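Local coordinates for protein cystatin-2 (Ornithodoros moubata, PDB 3L0R) that inhibits cysteine proteinases with broad specificity for mammalian cathepsins, covering both endopeptidases and exopeptidases, and may mimic host cystatins to interfere with their control of proteolysis, at residues A[54-60]-A[86-92]; A[49-53]-A[91-97]; A[61-65]-A[76-82]. All coordinates share one frame; numbering follows the deposited sequence.

Overall arrangement
After helix 15-25 and strand 34-48, the chain runs through 49-53, 54-60 and 61-65 in succession, so strand 52-66 serves all three interactions. Going on, it loops out and returns at 76-82, where interaction 3 closes the smallest loop and pins 76-82 to the far end of strand 52-66. With 86-92, interaction 1 closes a larger loop that encloses the first, and with 91-97, interaction 2 closes the largest, enclosing both and joining loop 49-53 to the end of strand 86-95. The contacts nest without crossing. Interactions 1 and 2 share Val91 and Ile92, forming one continuous strand pair; interactions 2 and 3 lie on opposite sides of the chain's centre, their own centres about 28 Å apart.

Interaction 1 of 3, residues A[54-60]-A[86-92]; sequences YKLTIEI and STCVAVI
Strands 54-60 and 86-92 are antiparallel neighbours in the sheet, with Tyr54 facing Ile92 at one end and Ile60 facing Ser86 at the other. The N-to-C directions of the two segments differ by 147°, and eight backbone hydrogen bonds join Tyr54, Leu56, Ile58 and Ile60 in both directions to Ile92, Ala90, Cys88 and Ser86. The shortest runs 2.6 Å from Ile60 N to Ser86 O. The contact joins the middle strand of the cystatin sheet, which wraps around helix 15-25, to its neighbour 86-95. All the residues bearing these bonds turn to the face that carries the helix and Tyr106, and all but Ser86 are buried. There Leu56 CD1 meets Ile92 CD1 at 3.5 Å, methyl to methyl, while Leu20 of the helix packs on both. Ile60 has CG1 lodged between its backbone N and carbonyl carbon (chi1 74°), which lays CD1 3.5 Å from Cys88 SG, the sulfur that bonds to Cys108 of strand 100-108. On the other face Lys55 bends across two valines, its CD 3.9 Å from both Val89 CG1 and Val91 CG2, and Trp7 adds a cation-pi contact. Thr87 puts OG1 3.7 Å from Glu59 CG and CG2 4.2 Å from Thr57 CG2. Glu59 OE2 forms a salt bridge with Lys42 NZ, which also hydrogen-bonds weakly to Thr87 OG1. With an alanine in place of Thr87, Lys42 would probably lose one polar partner and a gap open beside the Glu59 stem and Thr57 methyl. At the Ser86 end a water joins Ser86 OG to Ile60 O, weakly to the latter.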
loop_
_atom_site.group_PDB
_atom_site.type_symbol
_atom_site.label_atom_id
_atom_site.label_comp_id
_atom_site.label_asym_id
_atom_site.label_seq_id
_atom_site.Cartn_x
_atom_site.Cartn_y
_atom_site.Cartn_z
ATOM N N TYR A 54 0.369 7.917 -6.535
ATOM C CA TYR A 54 -0.823 7.340 -5.876
ATOM C C TYR A 54 -0.649 7.548 -4.406
ATOM O O TYR A 54 0.356 7.115 -3.827
ATOM C CB TYR A 54 -0.972 5.853 -6.170
ATOM C CG TYR A 54 -1.185 5.575 -7.643
ATOM C CD1 TYR A 54 -2.478 5.463 -8.169
ATOM C CD2 TYR A 54 -0.093 5.451 -8.524
ATOM C CE1 TYR A 54 -2.690 5.217 -9.528
ATOM C CE2 TYR A 54 -0.286 5.208 -9.864
ATOM C CZ TYR A 54 -1.583 5.096 -10.360
ATOM O OH TYR A 54 -1.786 4.861 -11.687
ATOM N N LYS A 55 -1.601 8.277 -3.824
ATOM C CA LYS A 55 -1.673 8.477 -2.383
ATOM C C LYS A 55 -2.821 7.638 -1.760
ATOM O O LYS A 55 -4.011 7.928 -1.927
ATOM C CB LYS A 55 -1.772 9.967 -2.056
ATOM C CG LYS A 55 -1.958 10.263 -0.567
ATOM C CD LYS A 55 -1.143 11.443 -0.130
ATOM C CE LYS A 55 -1.768 12.737 -0.551
ATOM N NZ LYS A 55 -0.780 13.828 -0.455
ATOM N N LEU A 56 -2.435 6.591 -1.038
ATOM C CA LEU A 56 -3.391 5.664 -0.460
ATOM C C LEU A 56 -3.412 5.750 1.059
ATOM O O LEU A 56 -2.368 5.598 1.720
ATOM C CB LEU A 56 -3.077 4.232 -0.902
ATOM C CG LEU A 56 -2.539 4.050 -2.336
ATOM C CD1 LEU A 56 -1.921 2.684 -2.490
ATOM C CD2 LEU A 56 -3.624 4.291 -3.412
ATOM N N THR A 57 -4.599 6.037 1.588
ATOM C CA THR A 57 -4.885 5.981 2.993
ATOM C C THR A 57 -5.512 4.593 3.222
ATOM O O THR A 57 -6.571 4.249 2.674
ATOM C CB THR A 57 -5.831 7.138 3.416
ATOM O OG1 THR A 57 -5.300 8.380 2.947
ATOM C CG2 THR A 57 -5.979 7.224 4.931
ATOM N N ILE A 58 -4.803 3.782 3.996
ATOM C CA ILE A 58 -5.137 2.377 4.172
ATOM C C ILE A 58 -5.085 1.979 5.633
ATOM O O ILE A 58 -4.412 2.628 6.447
ATOM C CB ILE A 58 -4.181 1.454 3.379
ATOM C CG1 ILE A 58 -2.818 1.371 4.075
ATOM C CG2 ILE A 58 -4.066 1.925 1.892
ATOM C CD1 ILE A 58 -1.637 1.048 3.156
ATOM N N GLU A 59 -5.820 0.922 5.960
ATOM C CA GLU A 59 -5.675 0.262 7.245
ATOM C C GLU A 59 -4.876 -1.009 7.096
ATOM O O GLU A 59 -5.134 -1.828 6.207
ATOM C CB GLU A 59 -7.024 -0.008 7.884
ATOM C CG GLU A 59 -7.649 1.259 8.398
ATOM C CD GLU A 59 -9.074 1.079 8.838
ATOM O OE1 GLU A 59 -9.615 -0.044 8.695
ATOM O OE2 GLU A 59 -9.662 2.074 9.329
ATOM N N ILE A 60 -3.876 -1.147 7.962
ATOM C CA ILE A 60 -2.990 -2.300 7.925
ATOM C C ILE A 60 -3.058 -3.097 9.215
ATOM O O ILE A 60 -3.537 -2.605 10.247
ATOM C CB ILE A 60 -1.519 -1.913 7.590
ATOM C CG1 ILE A 60 -0.840 -1.230 8.788
ATOM C CG2 ILE A 60 -1.468 -1.081 6.295
ATOM C CD1 ILE A 60 0.672 -1.093 8.665
ATOM N N SER A 86 -4.150 -0.419 11.880
ATOM C CA SER A 86 -3.358 0.814 11.901
ATOM C C SER A 86 -3.561 1.543 10.599
ATOM O O SER A 86 -3.580 0.937 9.530
ATOM C CB SER A 86 -1.867 0.538 12.107
ATOM O OG SER A 86 -1.649 -0.147 13.334
ATOM N N THR A 87 -3.689 2.855 10.693
ATOM C CA THR A 87 -3.963 3.678 9.547
ATOM C C THR A 87 -2.661 4.267 9.045
ATOM O O THR A 87 -1.920 4.878 9.815
ATOM C CB THR A 87 -4.981 4.761 9.926
ATOM O OG1 THR A 87 -6.195 4.116 10.328
ATOM C CG2 THR A 87 -5.263 5.701 8.768
ATOM N N CYS A 88 -2.378 4.063 7.760
ATOM C CA CYS A 88 -1.177 4.588 7.148
ATOM C C CYS A 88 -1.510 5.335 5.870
ATOM O O CYS A 88 -2.559 5.106 5.257
ATOM C CB CYS A 88 -0.181 3.472 6.809
ATOM S SG CYS A 88 0.205 2.347 8.145
ATOM N N VAL A 89 -0.591 6.210 5.468
ATOM C CA VAL A 89 -0.665 6.889 4.186
ATOM C C VAL A 89 0.565 6.481 3.372
ATOM O O VAL A 89 1.713 6.730 3.785
ATOM C CB VAL A 89 -0.764 8.443 4.332
ATOM C CG1 VAL A 89 -0.785 9.118 2.964
ATOM C CG2 VAL A 89 -2.006 8.830 5.109
ATOM N N ALA A 90 0.310 5.832 2.231
ATOM C CA ALA A 90 1.363 5.404 1.319
ATOM C C ALA A 90 1.320 6.193 0.014
ATOM O O ALA A 90 0.257 6.340 -0.609
ATOM C CB ALA A 90 1.256 3.906 1.040
ATOM N N VAL A 91 2.484 6.707 -0.386
ATOM C CA VAL A 91 2.645 7.336 -1.689
ATOM C C VAL A 91 3.558 6.469 -2.549
ATOM O O VAL A 91 4.706 6.182 -2.170
ATOM C CB VAL A 91 3.167 8.790 -1.606
ATOM C CG1 VAL A 91 3.247 9.411 -3.010
ATOM C CG2 VAL A 91 2.281 9.648 -0.693
ATOM N N ILE A 92 2.993 6.036 -3.682
ATOM C CA ILE A 92 3.675 5.271 -4.724
ATOM C C ILE A 92 3.833 6.138 -5.958
ATOM O O ILE A 92 2.853 6.703 -6.468
ATOM C CB ILE A 92 2.898 3.972 -5.146
ATOM C CG1 ILE A 92 2.768 3.006 -3.982
ATOM C CG2 ILE A 92 3.592 3.249 -6.323
ATOM C CD1 ILE A 92 1.444 3.032 -3.349
HETATM O O HOH W 1 -2.215 -3.209 13.313
#

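Interaction 2 of 3, residues A[49-53]-A[91-97]; sequences VAGMN and VIYHVPW
A single water is gripped from both segments: it accepts from Ala50 N at 2.8 Å and lies 2.6 Å from Tyr93 OH in a second hydrogen bond. The loop so tethered is the first hairpin loop of the cystatin sheet, Gln47 to Gly51, with the QVVAG sequence. Together with the N-terminal segment and the second hairpin loop, which carries Pro96 and Trp97, it corresponds to the wedge that other cystatins insert into the protease active-site cleft, and the same role is probable here. Ala50 is the centre of an inverse gamma turn, and Gly51 takes backbone angles at which a CB would jam against the preceding carbonyl O and collide with His94 O. Beyond the turn, Met52 and His94 form an antiparallel hydrogen-bonded pair, with His94 N 2.9 Å from Met52 O and Met52 N 3.0 Å from His94 O.

Tyr93 has CG anti to its backbone N (chi1 -172°), which carries the ring back alongside the loop. Val49 CG2 then touches the ring edge in its plane, 3.5 Å from Tyr93 CE1. Asn53 OD1 approaches obliquely, 3.2 Å from Tyr93 CD1, its amide plane 44° from the ring, while its ND2 is bonded to Gln47 OE1. Val95 CG1 lies 3.5 Å above one face of the Trp97 ring, offset toward the rim. The far corner of that indole reaches the loop, with Trp97 CH2 3.5 Å from Gly51 N.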
loop_
_atom_site.group_PDB
_atom_site.type_symbol
_atom_site.label_atom_id
_atom_site.label_comp_id
_atom_site.label_asym_id
_atom_site.label_seq_id
_atom_site.Cartn_x
_atom_site.Cartn_y
_atom_site.Cartn_z
ATOM N N VAL A 49 2.327 13.511 -12.662
ATOM C CA VAL A 49 3.673 14.092 -12.749
ATOM C C VAL A 49 4.391 13.467 -13.971
ATOM O O VAL A 49 3.738 13.177 -14.981
ATOM C CB VAL A 49 4.446 13.902 -11.411
ATOM C CG1 VAL A 49 3.920 14.869 -10.331
ATOM C CG2 VAL A 49 4.360 12.433 -10.937
ATOM N N ALA A 50 5.708 13.268 -13.921
ATOM C CA ALA A 50 6.362 12.543 -15.019
ATOM C C ALA A 50 6.157 11.050 -14.789
ATOM O O ALA A 50 7.110 10.304 -14.541
ATOM C CB ALA A 50 7.845 12.898 -15.133
ATOM N N GLY A 51 4.894 10.634 -14.902
ATOM C CA GLY A 51 4.377 9.397 -14.323
ATOM C C GLY A 51 3.172 9.759 -13.458
ATOM O O GLY A 51 2.570 10.830 -13.631
ATOM N N MET A 52 2.830 8.877 -12.520
ATOM C CA MET A 52 1.683 9.036 -11.626
ATOM C C MET A 52 2.064 8.825 -10.165
ATOM O O MET A 52 2.783 7.875 -9.833
ATOM C CB MET A 52 0.595 8.019 -11.977
ATOM C CG MET A 52 -0.159 8.309 -13.268
ATOM S SD MET A 52 -1.276 9.726 -13.114
ATOM C CE MET A 52 -2.058 9.304 -11.585
ATOM N N ASN A 53 1.570 9.713 -9.303
ATOM C CA ASN A 53 1.616 9.502 -7.870
ATOM C C ASN A 53 0.295 8.951 -7.376
ATOM O O ASN A 53 -0.769 9.445 -7.767
ATOM C CB ASN A 53 1.916 10.797 -7.134
ATOM C CG ASN A 53 3.353 11.180 -7.216
ATOM O OD1 ASN A 53 4.246 10.325 -7.152
ATOM N ND2 ASN A 53 3.605 12.477 -7.364
ATOM N N VAL A 91 2.484 6.707 -0.386
ATOM C CA VAL A 91 2.645 7.336 -1.689
ATOM C C VAL A 91 3.558 6.469 -2.549
ATOM O O VAL A 91 4.706 6.182 -2.170
ATOM C CB VAL A 91 3.167 8.790 -1.606
ATOM C CG1 VAL A 91 3.247 9.411 -3.010
ATOM C CG2 VAL A 91 2.281 9.648 -0.693
ATOM N N ILE A 92 2.993 6.036 -3.682
ATOM C CA ILE A 92 3.675 5.271 -4.724
ATOM C C ILE A 92 3.833 6.138 -5.958
ATOM O O ILE A 92 2.853 6.703 -6.468
ATOM C CB ILE A 92 2.898 3.972 -5.146
ATOM C CG1 ILE A 92 2.768 3.006 -3.982
ATOM C CG2 ILE A 92 3.592 3.249 -6.323
ATOM C CD1 ILE A 92 1.444 3.032 -3.349
ATOM N N TYR A 93 5.084 6.212 -6.410
ATOM C CA TYR A 93 5.491 6.821 -7.656
ATOM C C TYR A 93 5.633 5.739 -8.730
ATOM O O TYR A 93 6.398 4.784 -8.560
ATOM C CB TYR A 93 6.824 7.509 -7.433
ATOM C CG TYR A 93 7.294 8.349 -8.589
ATOM C CD1 TYR A 93 6.439 9.237 -9.217
ATOM C CD2 TYR A 93 8.590 8.263 -9.049
ATOM C CE1 TYR A 93 6.862 10.018 -10.274
ATOM C CE2 TYR A 93 9.014 9.039 -10.104
ATOM C CZ TYR A 93 8.137 9.920 -10.708
ATOM O OH TYR A 93 8.543 10.709 -11.757
ATOM N N HIS A 94 4.879 5.896 -9.826
ATOM C CA HIS A 94 4.839 4.937 -10.931
ATOM C C HIS A 94 5.334 5.592 -12.226
ATOM O O HIS A 94 4.819 6.630 -12.639
ATOM C CB HIS A 94 3.404 4.409 -11.119
ATOM C CG HIS A 94 3.273 3.281 -12.108
ATOM N ND1 HIS A 94 2.099 3.022 -12.789
ATOM C CD2 HIS A 94 4.152 2.333 -12.515
ATOM C CE1 HIS A 94 2.262 1.973 -13.576
ATOM N NE2 HIS A 94 3.494 1.530 -13.421
ATOM N N VAL A 95 6.346 4.990 -12.852
ATOM C CA VAL A 95 6.781 5.405 -14.179
ATOM C C VAL A 95 6.459 4.251 -15.140
ATOM O O VAL A 95 7.294 3.354 -15.346
ATOM C CB VAL A 95 8.281 5.754 -14.194
ATOM C CG1 VAL A 95 8.758 6.168 -15.605
ATOM C CG2 VAL A 95 8.567 6.842 -13.163
ATOM N N PRO A 96 5.249 4.266 -15.733
ATOM C CA PRO A 96 4.749 3.085 -16.453
ATOM C C PRO A 96 5.647 2.642 -17.623
ATOM O O PRO A 96 5.842 1.436 -17.825
ATOM C CB PRO A 96 3.354 3.521 -16.952
ATOM C CG PRO A 96 2.980 4.672 -16.088
ATOM C CD PRO A 96 4.294 5.377 -15.781
ATOM N N TRP A 97 6.204 3.596 -18.362
ATOM C CA TRP A 97 7.013 3.264 -19.524
ATOM C C TRP A 97 8.384 2.677 -19.158
ATOM O O TRP A 97 9.121 2.198 -20.037
ATOM C CB TRP A 97 7.149 4.462 -20.476
ATOM C CG TRP A 97 7.543 5.711 -19.796
ATOM C CD1 TRP A 97 8.813 6.198 -19.633
ATOM C CD2 TRP A 97 6.663 6.645 -19.150
ATOM N NE1 TRP A 97 8.775 7.384 -18.945
ATOM C CE2 TRP A 97 7.472 7.684 -18.632
ATOM C CE3 TRP A 97 5.267 6.705 -18.967
ATOM C CZ2 TRP A 97 6.933 8.781 -17.937
ATOM C CZ3 TRP A 97 4.729 7.790 -18.279
ATOM C CH2 TRP A 97 5.563 8.817 -17.774
HETATM O O HOH W 2 7.710 13.195 -11.930
#

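Interaction 3 of 3, residues A[61-65]-A[76-82]; sequences SPSVC and QCVPKDA
The pyrrolidine ring of Pro79 lies against the other segment by its CA and CB edge: Pro79 CB is 4.1 Å from Ser61 CB, and Pro79 CA is 3.4 Å from Pro62 O. The ring of Pro62 offers CB to Lys80 CD. Lys80 runs past the backbone, with CE 3.2 Å from Ser63 O, and its ammonium makes a cation-pi contact with Phe34. Two backbone hydrogen bonds fix how the segments lie. Lys80 N donates to Pro62 O at 2.8 Å, and Val64 N donates to Val78 O at 3.0 Å. Between them, Ser63 and Pro79 form a single backbone bridge, so the returning loop is pinned to the end of the strand without adding a regular strand to the sheet.

A disulfide closes the same loop: Cys65 SG and Cys77 SG are bonded at 2.1 Å, with a dihedral of -92° about the S-S bond. It belongs to the two-disulfide pattern of type 2 cystatins, in which the other bridge, Cys88 to Cys108, joins the last two strands. Alongside it Ser63 OG has chi1 79°, lying between its own backbone N and carbonyl carbon. From there it accepts from Cys65 N, forming an ST turn, and it is also hydrogen-bonded to Tyr35 O of strand 34-48. At Val64, where the chain turns a corner, CG2 meets CG2 of Val78, methyl to methyl at 4.1 Å.

Near the far end a water donates to Ser61 OG at 2.7 Å, donates also to Pro62 O and accepts from Asp81 N, making Pro62 O an acceptor for two donors. Ser61 OG is held from a second quarter by a hydrogen bond to Gln84 O.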
loop_
_atom_site.group_PDB
_atom_site.type_symbol
_atom_site.label_atom_id
_atom_site.label_comp_id
_atom_site.label_asym_id
_atom_site.label_seq_id
_atom_site.Cartn_x
_atom_site.Cartn_y
_atom_site.Cartn_z
ATOM N N SER A 61 -2.561 -4.329 9.139
ATOM C CA SER A 61 -2.622 -5.269 10.252
ATOM C C SER A 61 -1.543 -6.303 10.007
ATOM O O SER A 61 -1.317 -6.683 8.862
ATOM C CB SER A 61 -3.990 -5.964 10.293
ATOM O OG SER A 61 -4.315 -6.380 11.607
ATOM N N PRO A 62 -0.861 -6.754 11.073
ATOM C CA PRO A 62 0.137 -7.827 10.915
ATOM C C PRO A 62 -0.471 -9.101 10.323
ATOM O O PRO A 62 -1.553 -9.524 10.760
ATOM C CB PRO A 62 0.613 -8.089 12.347
ATOM C CG PRO A 62 0.251 -6.833 13.119
ATOM C CD PRO A 62 -0.975 -6.278 12.465
ATOM N N SER A 63 0.230 -9.701 9.356
ATOM C CA SER A 63 -0.206 -10.934 8.682
ATOM C C SER A 63 0.366 -12.204 9.307
ATOM O O SER A 63 1.186 -12.162 10.211
ATOM C CB SER A 63 0.145 -10.904 7.180
ATOM O OG SER A 63 1.514 -11.211 6.940
ATOM N N VAL A 64 -0.093 -13.340 8.808
ATOM C CA VAL A 64 0.402 -14.631 9.232
ATOM C C VAL A 64 1.746 -14.998 8.575
ATOM O O VAL A 64 2.381 -15.986 8.961
ATOM C CB VAL A 64 -0.628 -15.728 8.938
ATOM C CG1 VAL A 64 -1.904 -15.529 9.794
ATOM C CG2 VAL A 64 -0.955 -15.766 7.429
ATOM N N CYS A 65 2.182 -14.205 7.597
ATOM C CA CYS A 65 3.410 -14.524 6.859
ATOM C C CYS A 65 4.671 -13.998 7.507
ATOM O O CYS A 65 4.844 -12.798 7.659
ATOM C CB CYS A 65 3.347 -14.010 5.434
ATOM S SG CYS A 65 2.122 -14.810 4.414
ATOM N N GLN A 76 -2.258 -15.162 0.515
ATOM C CA GLN A 76 -1.731 -16.060 1.527
ATOM C C GLN A 76 -1.622 -15.311 2.845
ATOM O O GLN A 76 -2.010 -15.815 3.891
ATOM C CB GLN A 76 -0.370 -16.594 1.077
ATOM C CG GLN A 76 -0.162 -18.075 1.246
ATOM C CD GLN A 76 -1.353 -18.895 0.779
ATOM O OE1 GLN A 76 -1.799 -18.783 -0.368
ATOM N NE2 GLN A 76 -1.884 -19.725 1.679
ATOM N N CYS A 77 -1.125 -14.081 2.768
ATOM C CA CYS A 77 -0.782 -13.305 3.960
ATOM C C CYS A 77 -1.963 -12.499 4.464
ATOM O O CYS A 77 -1.971 -11.277 4.388
ATOM C CB CYS A 77 0.420 -12.407 3.681
ATOM S SG CYS A 77 1.807 -13.343 3.003
ATOM N N VAL A 78 -2.968 -13.212 4.958
ATOM C CA VAL A 78 -4.108 -12.597 5.611
ATOM C C VAL A 78 -3.677 -12.047 6.978
ATOM O O VAL A 78 -2.650 -12.472 7.520
ATOM C CB VAL A 78 -5.274 -13.609 5.759
ATOM C CG1 VAL A 78 -5.885 -13.927 4.384
ATOM C CG2 VAL A 78 -4.812 -14.903 6.471
ATOM N N PRO A 79 -4.438 -11.072 7.523
ATOM C CA PRO A 79 -4.214 -10.589 8.890
ATOM C C PRO A 79 -4.272 -11.707 9.919
ATOM O O PRO A 79 -5.121 -12.603 9.802
ATOM C CB PRO A 79 -5.405 -9.647 9.118
ATOM C CG PRO A 79 -5.776 -9.181 7.769
ATOM C CD PRO A 79 -5.537 -10.341 6.860
ATOM N N LYS A 80 -3.403 -11.660 10.926
ATOM C CA LYS A 80 -3.580 -12.534 12.102
ATOM C C LYS A 80 -4.960 -12.293 12.737
ATOM O O LYS A 80 -5.662 -13.233 13.162
ATOM C CB LYS A 80 -2.508 -12.278 13.156
ATOM C CG LYS A 80 -1.092 -12.590 12.734
ATOM C CD LYS A 80 -0.092 -11.936 13.688
ATOM C CE LYS A 80 1.347 -12.329 13.373
ATOM N NZ LYS A 80 1.750 -13.578 14.075
ATOM N N ASP A 81 -5.340 -11.015 12.768
ATOM C CA ASP A 81 -6.510 -10.517 13.496
ATOM C C ASP A 81 -6.830 -9.134 12.933
ATOM O O ASP A 81 -6.157 -8.146 13.257
ATOM C CB ASP A 81 -6.205 -10.449 15.006
ATOM C CG ASP A 81 -7.344 -9.878 15.816
ATOM O OD1 ASP A 81 -8.324 -9.365 15.236
ATOM O OD2 ASP A 81 -7.252 -9.946 17.055
ATOM N N ALA A 82 -7.853 -9.080 12.077
ATOM C CA ALA A 82 -8.125 -7.881 11.248
ATOM C C ALA A 82 -8.752 -6.732 12.055
ATOM O O ALA A 82 -8.786 -5.582 11.591
ATOM C CB ALA A 82 -8.999 -8.246 10.024
HETATM O O HOH W 3 -3.350 -8.617 12.778
#